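Local coordinates for glutathione S-transferase enzyme with thioredoxin-like domain (Xenorhabdus nematophila, PDB 4L8E), which binds glutathione and, as a member of the glutathione transferase family, probably catalyses reactions of the glutathione thiol with electrophilic or disulfide substrates, at residues Tyr40-Phe45 with Leu104-Lys109; Phe45-Gly50 with Thr226-Asn231. One frame throughout, in Å; residues are numbered along the deposited sequence. Where two conformers were deposited one is given.

Contact 1 of 2, residues Tyr40-Phe45 with Leu104-Lys109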
ATOM      1  N   TYR A  40      13.179  -4.830  -7.883  1.00 13.68           N
ATOM      2  CA  TYR A  40      13.049  -4.821  -9.342  1.00 13.10           C
ATOM      3  C   TYR A  40      12.002  -3.815  -9.810  1.00 14.90           C
ATOM      4  O   TYR A  40      12.101  -3.283 -10.907  1.00 14.02           O
ATOM      5  CB  TYR A  40      12.679  -6.191  -9.885  1.00 14.13           C
ATOM      6  CG  TYR A  40      13.836  -7.161  -9.935  1.00 15.77           C
ATOM      7  CD1 TYR A  40      14.939  -6.922 -10.751  1.00 15.88           C
ATOM      8  CD2 TYR A  40      13.818  -8.309  -9.182  1.00 17.81           C
ATOM      9  CE1 TYR A  40      15.989  -7.829 -10.784  1.00 19.92           C
ATOM     10  CE2 TYR A  40      14.866  -9.196  -9.201  1.00 19.62           C
ATOM     11  CZ  TYR A  40      15.935  -8.957 -10.007  1.00 18.77           C
ATOM     12  OH  TYR A  40      16.961  -9.883 -10.006  1.00 23.97           O
ATOM     13  N   LYS A  41      11.009  -3.515  -8.980  1.00 13.67           N
ATOM     14  CA  LYS A  41      10.053  -2.484  -9.368  1.00 12.42           C
ATOM     15  C   LYS A  41      10.780  -1.205  -9.753  1.00 12.80           C
ATOM     16  O   LYS A  41      10.407  -0.532 -10.711  1.00 14.46           O
ATOM     17  CB  LYS A  41       9.086  -2.142  -8.236  1.00 12.32           C
ATOM     18  CG  LYS A  41       8.167  -3.256  -7.794  1.00 12.75           C
ATOM     19  CD  LYS A  41       7.373  -2.766  -6.592  1.00 11.77           C
ATOM     20  CE  LYS A  41       6.469  -3.825  -5.999  1.00 12.54           C
ATOM     21  NZ  LYS A  41       5.805  -3.310  -4.741  1.00 14.13           N
ATOM     22  N   ILE A  42      11.786  -0.847  -8.968  1.00 12.07           N
ATOM     23  CA  ILE A  42      12.429   0.437  -9.135  1.00 12.17           C
ATOM     24  C   ILE A  42      13.430   0.400 -10.284  1.00 15.27           C
ATOM     25  O   ILE A  42      13.511   1.345 -11.076  1.00 14.96           O
ATOM     26  CB  ILE A  42      13.073   0.952  -7.841  1.00 12.87           C
ATOM     27  CG1 ILE A  42      12.078   0.830  -6.669  1.00 14.35           C
ATOM     28  CG2 ILE A  42      13.536   2.376  -8.045  1.00 15.49           C
ATOM     29  CD1 ILE A  42      10.692   1.502  -6.903  1.00 15.54           C
ATOM     30  N   THR A  43      14.196  -0.671 -10.392  1.00 14.92           N
ATOM     31  CA  THR A  43      15.104  -0.769 -11.552  1.00 14.04           C
ATOM     32  C   THR A  43      14.339  -0.899 -12.872  1.00 17.08           C
ATOM     33  O   THR A  43      14.782  -0.391 -13.887  1.00 16.76           O
ATOM     34  CB  THR A  43      16.138  -1.886 -11.411  1.00 17.46           C
ATOM     35  OG1 THR A  43      15.464  -3.125 -11.212  1.00 15.63           O
ATOM     36  CG2 THR A  43      17.077  -1.596 -10.247  1.00 16.72           C
ATOM     37  N   LEU A  44      13.174  -1.535 -12.866  1.00 14.60           N
ATOM     38  CA  LEU A  44      12.322  -1.510 -14.064  1.00 14.19           C
ATOM     39  C   LEU A  44      11.998  -0.077 -14.477  1.00 14.12           C
ATOM     40  O   LEU A  44      12.158   0.280 -15.657  1.00 16.07           O
ATOM     41  CB  LEU A  44      11.011  -2.287 -13.848  1.00 17.52           C
ATOM     42  CG  LEU A  44      11.084  -3.813 -13.845  1.00 19.34           C
ATOM     43  CD1 LEU A  44       9.711  -4.393 -13.430  1.00 20.34           C
ATOM     44  CD2 LEU A  44      11.518  -4.421 -15.192  1.00 19.71           C
ATOM     45  N   PHE A  45      11.531   0.726 -13.516  1.00 14.93           N
ATOM     46  CA  PHE A  45      11.171   2.101 -13.790  1.00 13.44           C
ATOM     47  C   PHE A  45      12.400   2.857 -14.319  1.00 16.39           C
ATOM     48  O   PHE A  45      12.325   3.504 -15.338  1.00 15.96           O
ATOM     49  CB  PHE A  45      10.611   2.814 -12.567  1.00 13.97           C
ATOM     50  CG  PHE A  45      10.203   4.216 -12.862  1.00 14.49           C
ATOM     51  CD1 PHE A  45      11.154   5.226 -12.889  1.00 14.73           C
ATOM     52  CD2 PHE A  45       8.913   4.525 -13.190  1.00 15.55           C
ATOM     53  CE1 PHE A  45      10.798   6.514 -13.215  1.00 16.77           C
ATOM     54  CE2 PHE A  45       8.564   5.799 -13.513  1.00 16.82           C
ATOM     55  CZ  PHE A  45       9.517   6.799 -13.536  1.00 17.75           C
ATOM     56  N   LEU A 104       5.744   6.693  -7.422  1.00 12.82           N
ATOM     57  CA  LEU A 104       4.946   7.896  -7.604  1.00 13.64           C
ATOM     58  C   LEU A 104       5.839   9.119  -7.718  1.00 14.77           C
ATOM     59  O   LEU A 104       5.648   9.966  -8.592  1.00 14.63           O
ATOM     60  CB  LEU A 104       3.962   8.040  -6.435  1.00 13.90           C
ATOM     61  CG  LEU A 104       3.079   9.281  -6.456  1.00 14.84           C
ATOM     62  CD1 LEU A 104       2.331   9.378  -7.763  1.00 17.42           C
ATOM     63  CD2 LEU A 104       2.114   9.234  -5.275  1.00 16.59           C
ATOM     64  N   TYR A 105       6.823   9.229  -6.829  1.00 12.94           N
ATOM     65  CA  TYR A 105       7.742  10.363  -6.857  1.00 14.78           C
ATOM     66  C   TYR A 105       8.498  10.440  -8.182  1.00 16.83           C
ATOM     67  O   TYR A 105       8.633  11.518  -8.760  1.00 17.36           O
ATOM     68  CB  TYR A 105       8.734  10.244  -5.698  1.00 15.69           C
ATOM     69  CG  TYR A 105       9.819  11.279  -5.698  1.00 17.31           C
ATOM     70  CD1 TYR A 105       9.654  12.486  -5.063  1.00 16.91           C
ATOM     71  CD2 TYR A 105      11.040  11.039  -6.325  1.00 16.78           C
ATOM     72  CE1 TYR A 105      10.658  13.438  -5.053  1.00 17.37           C
ATOM     73  CE2 TYR A 105      12.058  11.978  -6.316  1.00 16.79           C
ATOM     74  CZ  TYR A 105      11.866  13.191  -5.674  1.00 18.90           C
ATOM     75  OH  TYR A 105      12.845  14.152  -5.632  1.00 21.12           O
ATOM     76  N   LEU A 106       9.008   9.296  -8.651  1.00 15.14           N
ATOM     77  CA  LEU A 106       9.779   9.274  -9.894  1.00 15.03           C
ATOM     78  C   LEU A 106       8.890   9.526 -11.118  1.00 17.17           C
ATOM     79  O   LEU A 106       9.314  10.176 -12.075  1.00 17.36           O
ATOM     80  CB  LEU A 106      10.522   7.941 -10.047  1.00 15.72           C
ATOM     81  CG  LEU A 106      11.689   7.753  -9.060  1.00 16.16           C
ATOM     82  CD1 LEU A 106      12.286   6.368  -9.230  1.00 16.49           C
ATOM     83  CD2 LEU A 106      12.719   8.820  -9.245  1.00 18.85           C
ATOM     84  N   ALA A 107       7.682   8.975 -11.093  1.00 15.95           N
ATOM     85  CA  ALA A 107       6.739   9.207 -12.197  1.00 15.87           C
ATOM     86  C   ALA A 107       6.410  10.688 -12.284  1.00 16.65           C
ATOM     87  O   ALA A 107       6.361  11.248 -13.374  1.00 16.33           O
ATOM     88  CB  ALA A 107       5.502   8.352 -12.015  1.00 14.95           C
ATOM     89  N   ASN A 108       6.231  11.354 -11.136  1.00 15.80           N
ATOM     90  CA  ASN A 108       5.951  12.789 -11.120  1.00 17.17           C
ATOM     91  C   ASN A 108       7.138  13.612 -11.570  1.00 18.31           C
ATOM     92  O   ASN A 108       6.997  14.560 -12.326  1.00 22.88           O
ATOM     93  CB  ASN A 108       5.510  13.257  -9.727  1.00 19.61           C
ATOM     94  CG  ASN A 108       4.118  12.803  -9.368  1.00 21.10           C
ATOM     95  OD1 ASN A 108       3.330  12.450 -10.241  1.00 23.21           O
ATOM     96  ND2 ASN A 108       3.788  12.833  -8.074  1.00 26.92           N
ATOM     97  N   LYS A 109       8.324  13.231 -11.121  1.00 20.08           N
ATOM     98  CA  LYS A 109       9.545  13.952 -11.473  1.00 22.84           C
ATOM     99  C   LYS A 109       9.841  13.890 -12.975  1.00 18.33           C
ATOM    100  O   LYS A 109      10.178  14.897 -13.582  1.00 23.44           O
ATOM    101  CB  LYS A 109      10.731  13.400 -10.693  1.00 17.83           C
ATOM    102  CG  LYS A 109      11.979  14.240 -10.893  1.00 25.26           C
ATOM    103  CD  LYS A 109      13.105  13.851  -9.967  1.00 33.54           C
ATOM    104  CE  LYS A 109      14.189  14.935 -10.024  1.00 30.70           C
ATOM    105  NZ  LYS A 109      15.475  14.414  -9.629  1.00 30.79           N
TER
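Phe45 reaches from helix 37-49 onto Leu106 of helix 99-110. These are the two helices that lie side by side on one face of the four-stranded sheet in the thioredoxin-like domain of the glutathione transferase fold. The segments run nearly parallel, 9° apart, with axes 11.3 Å from each other, a spacing bridged mainly by Phe45 and Leu106.

Followed outward, Phe45 starts with a CB that already points at the neighbouring helix, and CG anti to the backbone N (chi1 -178°) extends the ring across the gap. On one side of the ring, CD1 lies 4.0 Å from Leu106 CD1. Further out, CE1 comes up against the base of the same leucine, 3.5 Å from Leu106 CB. The tip, CZ, meets mostly backbone, 3.7 Å from Leu106 C, with Ala107 N close behind, and on the other side CE2 is 4.3 Å from Ala107 CB. The aromatic side chain therefore straddles the step from Leu106 to Ala107, meeting leucine with one side and alanine with the other. Leu103 and Thr110 of the same helix also touch the ring.

No hydrogen bond links the two segments, and all four touching residues are buried, so the join is apolar packing. Ile42, one helical turn before Phe45, adds to it and also packs on Leu31 of the inner strand 30-33. Tyr40 and Lys41, just before it, make no contact with residues 104-109; each touches a bound glutathione. From Ile42 the CG2 methyl meets the end of Leu106, 4.3 Å from its CD1.

Contact 2 of 2, residues Phe45-Gly50 with Thr226-Asn231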
ATOM      1  N   PHE A  45      11.531   0.726 -13.516  1.00 14.93           N
ATOM      2  CA  PHE A  45      11.171   2.101 -13.790  1.00 13.44           C
ATOM      3  C   PHE A  45      12.400   2.857 -14.319  1.00 16.39           C
ATOM      4  O   PHE A  45      12.325   3.504 -15.338  1.00 15.96           O
ATOM      5  CB  PHE A  45      10.611   2.814 -12.567  1.00 13.97           C
ATOM      6  CG  PHE A  45      10.203   4.216 -12.862  1.00 14.49           C
ATOM      7  CD1 PHE A  45      11.154   5.226 -12.889  1.00 14.73           C
ATOM      8  CD2 PHE A  45       8.913   4.525 -13.190  1.00 15.55           C
ATOM      9  CE1 PHE A  45      10.798   6.514 -13.215  1.00 16.77           C
ATOM     10  CE2 PHE A  45       8.564   5.799 -13.513  1.00 16.82           C
ATOM     11  CZ  PHE A  45       9.517   6.799 -13.536  1.00 17.75           C
ATOM     12  N   LEU A  46      13.524   2.749 -13.629  1.00 15.76           N
ATOM     13  CA  LEU A  46      14.714   3.539 -13.993  1.00 14.52           C
ATOM     14  C   LEU A  46      15.251   3.126 -15.367  1.00 15.52           C
ATOM     15  O   LEU A  46      15.732   3.965 -16.153  1.00 16.47           O
ATOM     16  CB  LEU A  46      15.789   3.396 -12.905  1.00 14.10           C
ATOM     17  CG  LEU A  46      15.385   4.072 -11.576  1.00 15.52           C
ATOM     18  CD1 LEU A  46      16.293   3.591 -10.457  1.00 17.54           C
ATOM     19  CD2 LEU A  46      15.432   5.581 -11.695  1.00 18.13           C
ATOM     20  N   GLU A  47      15.201   1.839 -15.660  1.00 15.66           N
ATOM     21  CA  GLU A  47      15.638   1.344 -16.954  1.00 16.94           C
ATOM     22  C   GLU A  47      14.701   1.770 -18.108  1.00 17.64           C
ATOM     23  O   GLU A  47      15.162   2.024 -19.225  1.00 19.36           O
ATOM     24  CB  GLU A  47      15.788  -0.168 -16.931  1.00 19.85           C
ATOM     25  CG  GLU A  47      16.974  -0.670 -16.084  1.00 17.11           C
ATOM     26  CD  GLU A  47      18.347  -0.261 -16.609  1.00 20.16           C
ATOM     27  OE1 GLU A  47      18.523  -0.124 -17.838  1.00 20.32           O
ATOM     28  OE2 GLU A  47      19.276  -0.139 -15.769  1.00 22.54           O
ATOM     29  N   GLU A  48      13.400   1.844 -17.825  1.00 18.63           N
ATOM     30  CA  GLU A  48      12.437   2.353 -18.811  1.00 17.78           C
ATOM     31  C   GLU A  48      12.707   3.819 -19.164  1.00 18.32           C
ATOM     32  O   GLU A  48      12.654   4.207 -20.335  1.00 21.53           O
ATOM     33  CB  GLU A  48      10.998   2.221 -18.292  1.00 17.86           C
ATOM     34  CG  GLU A  48      10.487   0.808 -18.167  1.00 18.81           C
ATOM     35  CD  GLU A  48      10.098   0.151 -19.498  1.00 21.65           C
ATOM     36  OE1 GLU A  48      10.207   0.769 -20.594  1.00 21.76           O
ATOM     37  OE2 GLU A  48       9.675  -1.028 -19.442  1.00 25.34           O
ATOM     38  N   VAL A  49      13.016   4.635 -18.163  0.65 17.79           N
ATOM     39  CA  VAL A  49      13.196   6.058 -18.405  0.65 19.03           C
ATOM     40  C   VAL A  49      14.618   6.383 -18.856  0.65 22.19           C
ATOM     41  O   VAL A  49      14.832   7.337 -19.590  0.65 23.71           O
ATOM     42  CB  VAL A  49      12.845   6.878 -17.154  0.65 20.45           C
ATOM     43  CG1 VAL A  49      13.208   8.330 -17.354  0.65 28.56           C
ATOM     44  CG2 VAL A  49      11.387   6.742 -16.848  0.65 19.44           C
ATOM     45  N   GLY A  50      15.584   5.575 -18.424  1.00 22.47           N
ATOM     46  CA  GLY A  50      16.987   5.859 -18.710  1.00 19.51           C
ATOM     47  C   GLY A  50      17.562   6.915 -17.788  1.00 18.09           C
ATOM     48  O   GLY A  50      18.482   7.655 -18.167  1.00 24.38           O
ATOM     49  N   THR A 226      12.673  -4.506 -19.266  1.00 17.50           N
ATOM     50  CA  THR A 226      12.460  -5.661 -18.392  1.00 17.67           C
ATOM     51  C   THR A 226      13.674  -6.572 -18.437  1.00 20.25           C
ATOM     52  O   THR A 226      14.227  -6.973 -17.399  1.00 21.43           O
ATOM     53  CB  THR A 226      11.183  -6.414 -18.769  1.00 20.23           C
ATOM     54  OG1 THR A 226      10.092  -5.482 -18.769  1.00 19.95           O
ATOM     55  CG2 THR A 226      10.898  -7.541 -17.755  1.00 22.57           C
ATOM     56  N   GLN A 227      14.137  -6.858 -19.640  1.00 19.69           N
ATOM     57  CA  GLN A 227      15.304  -7.713 -19.779  1.00 21.59           C
ATOM     58  C   GLN A 227      16.510  -7.066 -19.115  1.00 24.57           C
ATOM     59  O   GLN A 227      17.329  -7.741 -18.498  1.00 23.85           O
ATOM     60  CB  GLN A 227      15.546  -8.026 -21.254  1.00 25.04           C
ATOM     61  CG  GLN A 227      14.390  -8.868 -21.813  1.00 33.55           C
ATOM     62  CD  GLN A 227      14.503  -9.159 -23.284  1.00 61.95           C
ATOM     63  OE1 GLN A 227      15.527  -8.885 -23.914  1.00 68.66           O
ATOM     64  NE2 GLN A 227      13.441  -9.720 -23.850  1.00 72.83           N
ATOM     65  N   ALA A 228      16.624  -5.753 -19.241  1.00 22.84           N
ATOM     66  CA  ALA A 228      17.778  -5.038 -18.689  1.00 21.92           C
ATOM     67  C   ALA A 228      17.772  -5.118 -17.153  1.00 21.40           C
ATOM     68  O   ALA A 228      18.800  -5.432 -16.530  1.00 24.53           O
ATOM     69  CB  ALA A 228      17.752  -3.596 -19.126  1.00 24.30           C
ATOM     70  N   ALA A 229      16.636  -4.791 -16.547  1.00 19.52           N
ATOM     71  CA  ALA A 229      16.531  -4.853 -15.092  1.00 20.39           C
ATOM     72  C   ALA A 229      16.831  -6.248 -14.553  1.00 20.76           C
ATOM     73  O   ALA A 229      17.496  -6.391 -13.525  1.00 22.62           O
ATOM     74  CB  ALA A 229      15.173  -4.400 -14.644  1.00 17.86           C
ATOM     75  N   TYR A 230      16.335  -7.281 -15.235  1.00 19.50           N
ATOM     76  CA  TYR A 230      16.568  -8.667 -14.803  1.00 19.36           C
ATOM     77  C   TYR A 230      17.888  -9.287 -15.296  1.00 24.27           C
ATOM     78  O   TYR A 230      18.192 -10.426 -14.955  1.00 29.99           O
ATOM     79  CB  TYR A 230      15.365  -9.549 -15.152  1.00 20.04           C
ATOM     80  CG  TYR A 230      14.193  -9.327 -14.196  1.00 18.61           C
ATOM     81  CD1 TYR A 230      13.245  -8.348 -14.430  1.00 16.94           C
ATOM     82  CD2 TYR A 230      14.078 -10.088 -13.050  1.00 22.88           C
ATOM     83  CE1 TYR A 230      12.186  -8.135 -13.523  1.00 19.66           C
ATOM     84  CE2 TYR A 230      13.042  -9.880 -12.140  1.00 17.45           C
ATOM     85  CZ  TYR A 230      12.109  -8.912 -12.381  1.00 16.99           C
ATOM     86  OH  TYR A 230      11.073  -8.746 -11.464  1.00 19.30           O
ATOM     87  N   ASN A 231      18.685  -8.537 -16.059  1.00 27.61           N
ATOM     88  CA  ASN A 231      20.021  -8.990 -16.466  1.00 36.16           C
ATOM     89  C   ASN A 231      21.035  -8.900 -15.329  1.00 49.56           C
ATOM     90  O   ASN A 231      21.140  -9.801 -14.493  1.00 61.35           O
ATOM     91  CB  ASN A 231      20.528  -8.161 -17.657  1.00 36.01           C
ATOM     92  CG  ASN A 231      21.358  -8.974 -18.618  1.00 56.64           C
ATOM     93  OD1 ASN A 231      21.498 -10.189 -18.461  1.00 60.56           O
ATOM     94  ND2 ASN A 231      21.917  -8.310 -19.629  1.00 63.87           N
TER
HETATM   95  O   HOH W   1       9.514  -2.895 -17.609  1.00 19.60           O
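Glu47 turns its CB toward the C-terminal helix and sets its CG against Ala229 and its carboxylate oxygen OE1 beside Ala228. Its CG is 4.2 Å from Ala229 N and 4.4 Å from Ala229 CB, while OE1 comes within 3.8 Å of Ala228 CB. The chain is bent at chi2 (-65°), which brings the carboxylate beside the Ala228 methyl. Neither alanine bonds to it; the other oxygen, OE2, is hydrogen-bonded to Tyr53 OH, and that bond helps to fix how the carboxylate is turned.

A little earlier in helix 224-230, the two segments meet through water. Water 1 donates to Glu48 OE2 at 2.6 Å and to Thr226 OG1 at 2.9 Å, bridging a carboxylate and a hydroxyl whose side chains barely approach each other. This seam joins the last part of helix 37-49, in the thioredoxin-like domain of the glutathione transferase fold, to the short helix that ends the modelled chain, and it lies at the protein surface.

Beyond the water, both ends of the bridge have further holds. Glu48 OE2 makes a salt bridge with Arg223, just ahead of helix 224-230, and Thr226 OG1 is hydrogen-bonded to Ile220 O. Thr226 also packs on Leu44 of helix 37-49 and on Tyr194 of helix 188-197.

From the N terminus, the chain passes through strand 30-33 into helix 37-49, which both contacts use. Contact 1 closes the shorter loop: after strands 54-57, 81-84 and 94-97, helix 99-110 returns alongside it. Contact 2 closes a far longer one, since the chain builds the helical region before helix 224-230 comes back to the same helix. The segments alternate along the sequence, so the two closures cross, meeting at Phe45. Their centres are 11 Å apart and they touch directly, with Leu44 CD2 3.6 Å from Thr226 CA and the rings of Tyr40 and Tyr230 stacked. Helix 37-49 thus ties its partner within the thioredoxin-like domain to the chain's C-terminal end.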